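Local coordinates for probable fumarate reductase Ifc3 (Shewanella frigidimarina, PDB 1QO8), which catalyses essentially one-way reduction of fumarate to succinate in vitro, using one FAD and four covalently bound c-type haems per subunit, at residues K458-Y463 against L482-S487; E443-S448 against A454-T459. One frame throughout, in Å; residues are numbered along the deposited sequence.

Contact 1. Residues K458-Y463 against L482-S487; sequences KTVSDY and LNMTQS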
# COMPACT_ATOMS: atom_id res chain seq x y z
N LYS A 458 -0.52 45.64 -4.05
CA LYS A 458 -0.11 45.76 -2.66
C LYS A 458 1.06 44.85 -2.34
O LYS A 458 1.94 45.13 -1.54
CB LYS A 458 -1.33 45.47 -1.76
CG LYS A 458 -0.89 45.41 -0.30
CD LYS A 458 -1.96 45.08 0.71
CE LYS A 458 -1.49 45.32 2.16
NZ LYS A 458 -0.83 46.70 2.28
N THR A 459 1.03 43.61 -2.91
CA THR A 459 2.16 42.72 -2.67
C THR A 459 3.48 43.31 -3.17
O THR A 459 4.46 43.17 -2.48
CB THR A 459 1.93 41.35 -3.38
OG1 THR A 459 0.80 40.81 -2.69
CG2 THR A 459 3.18 40.51 -3.30
N VAL A 460 3.51 43.79 -4.39
CA VAL A 460 4.68 44.46 -4.93
C VAL A 460 5.15 45.68 -4.14
O VAL A 460 6.39 45.74 -3.92
CB VAL A 460 4.36 44.84 -6.39
CG1 VAL A 460 5.58 45.57 -6.96
CG2 VAL A 460 4.12 43.58 -7.24
N SER A 461 4.28 46.60 -3.70
CA SER A 461 4.89 47.65 -2.79
C SER A 461 5.27 47.12 -1.44
O SER A 461 6.38 47.42 -0.93
CB SER A 461 3.98 48.88 -2.68
OG SER A 461 2.97 48.73 -1.69
N ASP A 462 4.48 46.20 -0.82
CA ASP A 462 5.03 45.67 0.45
C ASP A 462 6.36 45.04 0.15
O ASP A 462 7.28 45.23 0.91
CB ASP A 462 4.13 44.58 1.03
CG ASP A 462 2.83 45.12 1.60
OD1 ASP A 462 2.74 46.37 1.65
OD2 ASP A 462 1.96 44.28 1.96
N TYR A 463 6.39 44.10 -0.88
CA TYR A 463 7.67 43.35 -0.93
C TYR A 463 8.80 44.32 -1.33
O TYR A 463 9.92 44.07 -0.89
CB TYR A 463 7.56 42.25 -2.01
CG TYR A 463 8.77 41.35 -2.02
CD1 TYR A 463 8.86 40.28 -1.17
CD2 TYR A 463 9.79 41.56 -2.88
CE1 TYR A 463 9.95 39.42 -1.08
CE2 TYR A 463 10.91 40.70 -2.90
CZ TYR A 463 10.97 39.70 -2.01
OH TYR A 463 12.07 38.86 -2.08
N LEU A 482 16.09 41.23 -4.86
CA LEU A 482 15.71 42.01 -6.04
C LEU A 482 14.30 42.37 -5.67
O LEU A 482 13.59 41.52 -5.16
CB LEU A 482 15.58 41.05 -7.31
CG LEU A 482 16.84 40.52 -7.98
CD1 LEU A 482 16.63 39.63 -9.27
CD2 LEU A 482 17.75 41.69 -8.41
N ASN A 483 13.85 43.51 -6.06
CA ASN A 483 12.51 43.98 -5.97
C ASN A 483 11.90 43.83 -7.36
O ASN A 483 12.56 43.33 -8.27
CB ASN A 483 12.73 45.51 -5.77
CG ASN A 483 13.45 45.90 -7.07
OD1 ASN A 483 14.51 45.32 -7.41
ND2 ASN A 483 13.13 46.78 -7.94
N MET A 484 10.74 44.37 -7.56
CA MET A 484 9.96 44.29 -8.77
C MET A 484 9.61 45.74 -9.12
O MET A 484 8.59 46.28 -8.68
CB MET A 484 8.72 43.40 -8.52
CG MET A 484 9.13 41.92 -8.41
SD MET A 484 7.71 40.80 -8.18
CE MET A 484 6.89 41.08 -9.72
N THR A 485 10.49 46.36 -9.88
CA THR A 485 10.35 47.74 -10.33
C THR A 485 10.75 47.87 -11.78
O THR A 485 10.46 48.95 -12.32
CB THR A 485 11.37 48.65 -9.57
OG1 THR A 485 12.64 48.00 -9.69
CG2 THR A 485 11.06 48.79 -8.10
N GLN A 486 11.37 46.85 -12.42
CA GLN A 486 11.77 47.09 -13.82
C GLN A 486 11.04 46.19 -14.81
O GLN A 486 10.94 44.94 -14.74
CB GLN A 486 13.27 46.84 -13.90
CG GLN A 486 14.11 47.81 -13.04
CD GLN A 486 15.58 47.57 -13.36
OE1 GLN A 486 15.84 47.05 -14.45
NE2 GLN A 486 16.50 47.89 -12.47
N SER A 487 10.36 46.84 -15.73
CA SER A 487 9.46 46.19 -16.66
C SER A 487 9.97 45.52 -17.88
O SER A 487 11.14 45.90 -17.91
CB SER A 487 8.38 47.23 -16.95
OG SER A 487 8.09 47.42 -18.29
O HOH W 1 13.77 39.22 -4.07
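Val460 and Tyr463 of helix 453-469 meet the loop that leads into strand 489-505, at Met484 and Leu482. No hydrogen bond runs directly between the two segments. Val460 sends CG1 to the loop backbone, where it lies 3.5 Å from Met484 O. The same methyl is 4.1 Å from Met484 CB, and the two side chains cross at about a right angle. CG1 stands anti to the backbone N of Val460 (chi1 179°), which carries it to the loop. One turn on, the phenol ring of Tyr463 turns an edge to the loop. Its CE2 is 3.6 Å from Leu482 O, which lies near the ring plane. This helix-to-loop join belongs to the flavoprotein part of the chain, away from the haems, the FAD and the fumarate site. A water also bridges the two segments. It accepts a hydrogen bond from Tyr463 OH at 2.6 Å and donates one to Leu482 O, also at 2.6 Å. Leu482 O therefore has the ring edge and the water as neighbours, and the phenol hydroxyl is tied to the loop through that water. Asn464 adds a direct link from the same helix, accepting a hydrogen bond from Met484 N at its OD1. Asp417 OD2 takes the backbone N-H groups of Thr485 and Gln486.

Contact 2. Residues E443-S448 against A454-T459; sequences EQLAKS and ADLAKT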
# COMPACT_ATOMS: atom_id res chain seq x y z
N GLU A 443 -0.13 45.72 -12.99
CA GLU A 443 -1.53 45.55 -13.37
C GLU A 443 -1.84 44.79 -14.64
O GLU A 443 -2.77 43.94 -14.68
CB GLU A 443 -2.10 47.00 -13.52
CG GLU A 443 -3.61 47.03 -13.32
CD GLU A 443 -4.23 48.37 -13.68
OE1 GLU A 443 -3.84 49.44 -13.16
OE2 GLU A 443 -5.17 48.41 -14.50
N GLN A 444 -1.16 45.06 -15.76
CA GLN A 444 -1.27 44.16 -16.91
C GLN A 444 -0.92 42.71 -16.54
O GLN A 444 -1.62 41.80 -16.95
CB GLN A 444 -0.48 44.64 -18.11
CG GLN A 444 -0.97 45.97 -18.72
CD GLN A 444 0.11 46.59 -19.60
OE1 GLN A 444 0.01 46.66 -20.84
NE2 GLN A 444 1.25 46.98 -19.04
N LEU A 445 0.16 42.42 -15.83
CA LEU A 445 0.54 41.06 -15.45
C LEU A 445 -0.65 40.46 -14.68
O LEU A 445 -1.04 39.32 -14.85
CB LEU A 445 1.73 41.06 -14.47
CG LEU A 445 2.73 39.89 -14.49
CD1 LEU A 445 3.30 39.56 -13.13
CD2 LEU A 445 2.37 38.67 -15.32
N ALA A 446 -1.24 41.23 -13.74
CA ALA A 446 -2.32 40.74 -12.90
C ALA A 446 -3.54 40.36 -13.75
O ALA A 446 -4.18 39.34 -13.49
CB ALA A 446 -2.69 41.77 -11.84
N LYS A 447 -3.82 41.16 -14.79
CA LYS A 447 -4.97 40.89 -15.64
C LYS A 447 -4.70 39.67 -16.50
O LYS A 447 -5.54 38.79 -16.48
CB LYS A 447 -5.39 42.08 -16.51
CG LYS A 447 -6.24 43.03 -15.63
CD LYS A 447 -5.86 44.48 -15.90
CE LYS A 447 -7.09 45.36 -16.06
NZ LYS A 447 -6.76 46.77 -15.64
N SER A 448 -3.52 39.56 -17.10
CA SER A 448 -3.18 38.31 -17.79
C SER A 448 -3.31 37.06 -16.95
O SER A 448 -3.74 36.01 -17.44
CB SER A 448 -1.74 38.44 -18.31
OG SER A 448 -1.78 39.65 -19.08
N ALA A 454 -5.55 44.97 -7.15
CA ALA A 454 -5.20 45.60 -5.86
C ALA A 454 -4.37 44.73 -4.93
O ALA A 454 -3.43 45.11 -4.19
CB ALA A 454 -6.52 46.08 -5.26
N ASP A 455 -4.68 43.44 -4.91
CA ASP A 455 -3.83 42.53 -4.10
C ASP A 455 -2.41 42.44 -4.69
O ASP A 455 -1.46 42.62 -3.92
CB ASP A 455 -4.49 41.17 -3.94
CG ASP A 455 -5.81 41.17 -3.23
OD1 ASP A 455 -6.63 42.12 -3.26
OD2 ASP A 455 -6.07 40.15 -2.55
N LEU A 456 -2.25 42.26 -5.99
CA LEU A 456 -0.89 42.15 -6.54
C LEU A 456 -0.07 43.44 -6.33
O LEU A 456 1.10 43.34 -5.99
CB LEU A 456 -0.81 41.83 -8.03
CG LEU A 456 0.59 41.54 -8.56
CD1 LEU A 456 1.31 40.37 -7.85
CD2 LEU A 456 0.57 41.27 -10.04
N ALA A 457 -0.66 44.60 -6.67
CA ALA A 457 -0.00 45.88 -6.46
C ALA A 457 0.33 46.12 -4.99
O ALA A 457 1.37 46.63 -4.72
CB ALA A 457 -0.94 47.06 -6.87
N LYS A 458 -0.52 45.64 -4.05
CA LYS A 458 -0.11 45.76 -2.66
C LYS A 458 1.06 44.85 -2.34
O LYS A 458 1.94 45.13 -1.54
CB LYS A 458 -1.33 45.47 -1.76
CG LYS A 458 -0.89 45.41 -0.30
CD LYS A 458 -1.96 45.08 0.71
CE LYS A 458 -1.49 45.32 2.16
NZ LYS A 458 -0.83 46.70 2.28
N THR A 459 1.03 43.61 -2.91
CA THR A 459 2.16 42.72 -2.67
C THR A 459 3.48 43.31 -3.17
O THR A 459 4.46 43.17 -2.48
CB THR A 459 1.93 41.35 -3.38
OG1 THR A 459 0.80 40.81 -2.69
CG2 THR A 459 3.18 40.51 -3.30
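Ala446 and Leu456 form the close part of a helix-helix contact between two consecutive helices, 442-448 and 453-469, joined by a short loop. Their CA atoms lie 6.7 Å apart, the nearest pair between the segments. Leu456 reaches across with one methyl. Its CD2 is 3.8 Å from Ala446 CB and 4.1 Å from Ala446 CA. The small alanine lets this branch come down close to the backbone of the first helix. Leu456 CG is anti to its own backbone N (chi1 -172°), and this turns the branched end toward helix 442-448. The packing is thinner at Leu445, whose CD1 is 4.5 Å from Leu456 CD2. Leu445 also touches Tyr489 and Ala491 of strand 489-505, while Leu456 meets Met451 in the connecting loop. All three residues of the contact are buried, and the interface between the segments is apolar. A flank of helix 442-448, turned away from the apolar contact, is exposed and polar. There Glu443 and Lys447 are one turn apart and form a salt bridge along the helix. Lys447 NZ donates to Glu443 OE2 at 2.6 Å, and OE2 receives it on its anti lone pair, directed away from OE1.

The two contacts share helix 453-469, and their centres are about 10 Å apart. Along the chain, helix 442-448 comes first, then the shared helix, then the loop before strand 489-505. Contact 2 uses the earlier part of the shared helix, and contact 1 follows it; Lys458 and Thr459 belong to both ranges. The helix thus packs on the element before it and on a loop after it. Leu445 touches strand 489-505 and Tyr463 touches Val381 of strand 381-383, both strands of one mixed sheet. The centres lie about 37 Å (contact 1) and about 35 Å (contact 2) from the centre of the chain. Both contacts hold helix 453-469 in a peripheral part of the flavoprotein region.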